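Local coordinates for protein 4-alpha-glucanotransferase (Corynebacterium glutamicum, PDB 5B68) that belongs to the 4-alpha-glucanotransferases known as amylomaltases or disproportionating enzymes, whose main domain is built on a TIM-barrel fold, at residues 184-196 with 274-286. Residues are numbered along the deposited sequence; the frame is centred on the assembly and turned at random.
Sequences IYSVRSTLSWGMG and FRERNLTSDIIER
In the TIM-barrel part of this amylomaltase, the loop that leads from strand 177-182 to helix 198-209 meets the C-terminal end of helix 261-277 and the turn after it, Arg275 and Asn278 reaching into the loop and Arg188 reaching out of it. The carboxamide of Asn278 plugs into the loop: ND2 gives a fairly straight bond to Ser192 O (2.8 Å, 159°), which lies in the amide plane, and a weak one to Thr190 O, while OD1 accepts weakly from Gly194 N. The carbonyls of Thr190 and Ser192 and the N-H of Gly194 together probably hold the amide in one rotation. Arg275, extended from CG to NE, runs alongside Leu191; its NE reaches Leu191 O at 3.1 Å from above the carbonyl plane, and Leu191 CD2 sits over the centre of the guanidinium face. Water 3 links Arg275 NH2 to the same carbonyl, and Glu251 pairs with this guanidinium and with Trp193 NE1. The chain of Arg188 is bent at chi2 and chi3 (85° and 63°), which brings NH1 to Gly194 O of its own loop, in the guanidinium plane; NH2 makes a weak bond to Thr280 O (3.0 Å). Trp193 and Phe274 lie nearly parallel but slid apart, CE3 of Trp193 being 3.8 Å from CD2 of Phe274. Ile284 CD1 abuts Gly194 O at 3.3 Å, and its CG2 meets Met195 CB. Arg286, held by Trp673 and by a salt bridge to Asp232, makes an off-centre cation-pi contact, its NH1 3.2 Å from Tyr185 CD1 over one ring face.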
# COMPACT_ATOMS: atom_id res chain seq x y z
N ILE A 184 -14.42 3.12 1.12
CA ILE A 184 -15.35 3.69 0.15
C ILE A 184 -16.35 2.71 -0.49
O ILE A 184 -17.48 3.11 -0.81
CB ILE A 184 -14.61 4.59 -0.93
CG1 ILE A 184 -15.58 5.46 -1.71
CG2 ILE A 184 -13.81 3.70 -1.85
CD1 ILE A 184 -16.29 6.45 -0.82
N TYR A 185 -15.93 1.47 -0.69
CA TYR A 185 -16.84 0.40 -1.24
C TYR A 185 -18.08 0.25 -0.31
O TYR A 185 -19.15 -0.16 -0.75
CB TYR A 185 -16.08 -0.97 -1.32
CG TYR A 185 -15.38 -1.38 -0.08
CD1 TYR A 185 -16.09 -2.03 0.95
CD2 TYR A 185 -14.05 -1.07 0.15
CE1 TYR A 185 -15.48 -2.36 2.11
CE2 TYR A 185 -13.42 -1.39 1.34
CZ TYR A 185 -14.17 -2.03 2.33
OH TYR A 185 -13.63 -2.35 3.52
N SER A 186 -17.90 0.56 0.96
CA SER A 186 -18.98 0.39 1.95
C SER A 186 -19.89 1.59 2.11
O SER A 186 -20.89 1.47 2.82
CB SER A 186 -18.42 0.04 3.34
OG SER A 186 -17.80 1.15 4.02
N VAL A 187 -19.56 2.71 1.49
CA VAL A 187 -20.34 3.93 1.64
C VAL A 187 -21.11 4.22 0.37
O VAL A 187 -20.54 4.39 -0.68
CB VAL A 187 -19.43 5.14 1.91
CG1 VAL A 187 -20.26 6.36 2.26
CG2 VAL A 187 -18.45 4.84 3.00
N ARG A 188 -22.41 4.31 0.51
CA ARG A 188 -23.29 4.43 -0.62
C ARG A 188 -24.01 5.77 -0.63
O ARG A 188 -24.29 6.35 0.40
CB ARG A 188 -24.33 3.31 -0.59
CG ARG A 188 -23.82 1.94 -0.99
CD ARG A 188 -23.19 1.18 0.16
NE ARG A 188 -24.13 0.89 1.23
CZ ARG A 188 -24.95 -0.15 1.27
NH1 ARG A 188 -24.98 -1.02 0.29
NH2 ARG A 188 -25.76 -0.30 2.30
N SER A 189 -24.28 6.25 -1.83
CA SER A 189 -25.21 7.33 -2.09
C SER A 189 -26.51 6.73 -2.57
O SER A 189 -26.63 5.53 -2.69
CB SER A 189 -24.65 8.28 -3.14
OG SER A 189 -24.62 7.69 -4.41
N THR A 190 -27.49 7.56 -2.86
CA THR A 190 -28.75 7.05 -3.40
C THR A 190 -28.53 6.36 -4.74
O THR A 190 -29.19 5.40 -5.04
CB THR A 190 -29.78 8.17 -3.57
OG1 THR A 190 -29.25 9.16 -4.43
CG2 THR A 190 -30.07 8.79 -2.26
N LEU A 191 -27.63 6.90 -5.54
CA LEU A 191 -27.33 6.37 -6.86
C LEU A 191 -26.28 5.24 -6.98
O LEU A 191 -26.18 4.64 -8.01
CB LEU A 191 -27.01 7.51 -7.82
CG LEU A 191 -28.05 8.62 -7.91
CD1 LEU A 191 -27.53 9.81 -8.69
CD2 LEU A 191 -29.35 8.12 -8.50
N SER A 192 -25.50 4.95 -5.95
CA SER A 192 -24.52 3.87 -6.02
C SER A 192 -25.20 2.55 -6.46
O SER A 192 -26.33 2.24 -6.06
CB SER A 192 -23.87 3.61 -4.68
OG SER A 192 -23.40 4.83 -4.09
N TRP A 193 -24.45 1.72 -7.19
CA TRP A 193 -24.89 0.34 -7.46
C TRP A 193 -24.59 -0.60 -6.34
O TRP A 193 -23.77 -1.54 -6.46
CB TRP A 193 -24.30 -0.16 -8.80
CG TRP A 193 -24.86 0.49 -10.00
CD1 TRP A 193 -25.38 1.77 -10.13
CD2 TRP A 193 -24.92 -0.08 -11.32
NE1 TRP A 193 -25.74 2.00 -11.42
CE2 TRP A 193 -25.48 0.88 -12.17
CE3 TRP A 193 -24.52 -1.30 -11.86
CZ2 TRP A 193 -25.66 0.66 -13.54
CZ3 TRP A 193 -24.73 -1.51 -13.25
CH2 TRP A 193 -25.28 -0.53 -14.04
N GLY A 194 -25.19 -0.35 -5.17
CA GLY A 194 -24.97 -1.28 -4.09
C GLY A 194 -23.67 -1.09 -3.34
O GLY A 194 -23.47 -1.67 -2.30
N MET A 195 -22.73 -0.37 -3.92
CA MET A 195 -21.44 -0.22 -3.29
C MET A 195 -20.84 1.09 -3.76
O MET A 195 -21.18 1.57 -4.81
CB MET A 195 -20.54 -1.42 -3.60
CG MET A 195 -19.64 -1.27 -4.80
SD MET A 195 -18.60 -2.68 -5.22
CE MET A 195 -16.99 -2.22 -4.62
N GLY A 196 -19.97 1.67 -2.96
CA GLY A 196 -19.46 3.01 -3.33
C GLY A 196 -18.58 2.96 -4.58
O GLY A 196 -17.90 1.92 -4.82
N PHE A 274 -29.81 -2.54 -7.76
CA PHE A 274 -28.60 -2.51 -6.92
C PHE A 274 -28.83 -1.38 -5.91
O PHE A 274 -28.47 -1.51 -4.74
CB PHE A 274 -27.31 -2.34 -7.76
CG PHE A 274 -26.95 -3.59 -8.54
CD1 PHE A 274 -26.77 -4.81 -7.88
CD2 PHE A 274 -26.85 -3.55 -9.93
CE1 PHE A 274 -26.49 -5.98 -8.61
CE2 PHE A 274 -26.59 -4.70 -10.65
CZ PHE A 274 -26.43 -5.91 -10.00
N ARG A 275 -29.45 -0.30 -6.37
CA ARG A 275 -29.73 0.87 -5.52
C ARG A 275 -30.62 0.56 -4.29
O ARG A 275 -30.48 1.17 -3.26
CB ARG A 275 -30.42 1.94 -6.36
CG ARG A 275 -29.45 2.62 -7.29
CD ARG A 275 -30.09 3.56 -8.27
NE ARG A 275 -29.03 4.10 -9.13
CZ ARG A 275 -29.20 4.76 -10.26
NH1 ARG A 275 -30.41 5.03 -10.75
NH2 ARG A 275 -28.13 5.19 -10.90
N GLU A 276 -31.53 -0.40 -4.40
CA GLU A 276 -32.27 -0.85 -3.23
C GLU A 276 -31.34 -1.35 -2.11
O GLU A 276 -31.60 -1.16 -0.91
CB GLU A 276 -33.26 -1.99 -3.63
CG GLU A 276 -34.46 -1.50 -4.45
CD GLU A 276 -35.35 -0.49 -3.70
OE1 GLU A 276 -35.55 -0.62 -2.45
OE2 GLU A 276 -35.87 0.45 -4.36
N ARG A 277 -30.22 -2.01 -2.48
CA ARG A 277 -29.27 -2.50 -1.51
C ARG A 277 -28.69 -1.37 -0.67
O ARG A 277 -28.41 -1.56 0.50
CB ARG A 277 -28.13 -3.31 -2.17
CG ARG A 277 -28.66 -4.44 -3.08
CD ARG A 277 -27.53 -5.39 -3.40
NE ARG A 277 -27.97 -6.31 -4.44
CZ ARG A 277 -27.15 -7.07 -5.18
NH1 ARG A 277 -25.81 -7.05 -5.00
NH2 ARG A 277 -27.69 -7.86 -6.11
N ASN A 278 -28.62 -0.19 -1.26
CA ASN A 278 -28.05 0.97 -0.60
C ASN A 278 -28.79 1.34 0.67
O ASN A 278 -28.20 1.98 1.52
CB ASN A 278 -28.13 2.21 -1.47
CG ASN A 278 -27.37 2.08 -2.81
OD1 ASN A 278 -26.62 1.15 -3.03
ND2 ASN A 278 -27.59 3.00 -3.68
N LEU A 279 -30.07 0.98 0.73
CA LEU A 279 -30.94 1.28 1.84
C LEU A 279 -30.96 0.23 2.88
O LEU A 279 -31.61 0.43 3.90
CB LEU A 279 -32.38 1.51 1.35
CG LEU A 279 -32.55 2.53 0.21
CD1 LEU A 279 -33.99 2.64 -0.26
CD2 LEU A 279 -32.07 3.93 0.55
N THR A 280 -30.28 -0.90 2.66
CA THR A 280 -30.31 -2.03 3.60
C THR A 280 -29.00 -2.15 4.31
O THR A 280 -27.97 -1.58 3.89
CB THR A 280 -30.59 -3.37 2.88
OG1 THR A 280 -29.39 -3.86 2.28
CG2 THR A 280 -31.64 -3.21 1.81
N SER A 281 -28.96 -2.96 5.35
CA SER A 281 -27.70 -3.29 6.03
C SER A 281 -27.10 -4.63 5.55
O SER A 281 -26.21 -5.16 6.20
CB SER A 281 -27.94 -3.32 7.53
OG SER A 281 -28.89 -4.32 7.87
N ASP A 282 -27.60 -5.16 4.44
CA ASP A 282 -27.14 -6.43 3.90
C ASP A 282 -25.69 -6.36 3.44
O ASP A 282 -25.27 -5.34 2.92
CB ASP A 282 -28.03 -6.85 2.73
CG ASP A 282 -29.47 -7.20 3.15
OD1 ASP A 282 -29.75 -7.34 4.36
OD2 ASP A 282 -30.32 -7.28 2.24
N ILE A 283 -24.95 -7.45 3.61
CA ILE A 283 -23.57 -7.51 3.23
C ILE A 283 -23.41 -7.13 1.75
O ILE A 283 -24.33 -7.28 0.94
CB ILE A 283 -22.85 -8.82 3.69
CG1 ILE A 283 -23.47 -10.09 3.08
CG2 ILE A 283 -22.87 -8.92 5.21
CD1 ILE A 283 -23.11 -10.34 1.63
N ILE A 284 -22.27 -6.50 1.46
CA ILE A 284 -21.97 -6.00 0.12
C ILE A 284 -21.63 -7.23 -0.77
O ILE A 284 -20.80 -8.03 -0.36
CB ILE A 284 -20.72 -5.07 0.14
CG1 ILE A 284 -20.94 -3.79 0.98
CG2 ILE A 284 -20.35 -4.65 -1.28
CD1 ILE A 284 -21.98 -2.87 0.39
N GLU A 285 -22.20 -7.30 -1.97
CA GLU A 285 -21.88 -8.38 -2.97
C GLU A 285 -21.26 -7.71 -4.20
O GLU A 285 -21.94 -7.04 -4.98
CB GLU A 285 -23.09 -9.26 -3.37
CG GLU A 285 -22.76 -10.37 -4.40
CD GLU A 285 -21.55 -11.27 -4.04
OE1 GLU A 285 -21.76 -12.25 -3.27
OE2 GLU A 285 -20.36 -11.04 -4.51
N ARG A 286 -19.96 -7.91 -4.33
CA ARG A 286 -19.22 -7.32 -5.42
C ARG A 286 -19.53 -8.07 -6.71
O ARG A 286 -19.60 -7.45 -7.78
CB ARG A 286 -17.75 -7.38 -5.12
CG ARG A 286 -17.28 -6.42 -4.03
CD ARG A 286 -15.84 -6.64 -3.70
NE ARG A 286 -15.36 -5.62 -2.76
CZ ARG A 286 -15.56 -5.62 -1.44
NH1 ARG A 286 -15.13 -4.60 -0.73
NH2 ARG A 286 -16.20 -6.59 -0.81
O HOH W 1 -26.32 -3.51 1.47
O HOH W 2 -30.82 4.15 -3.18
O HOH W 3 -25.40 5.53 -10.62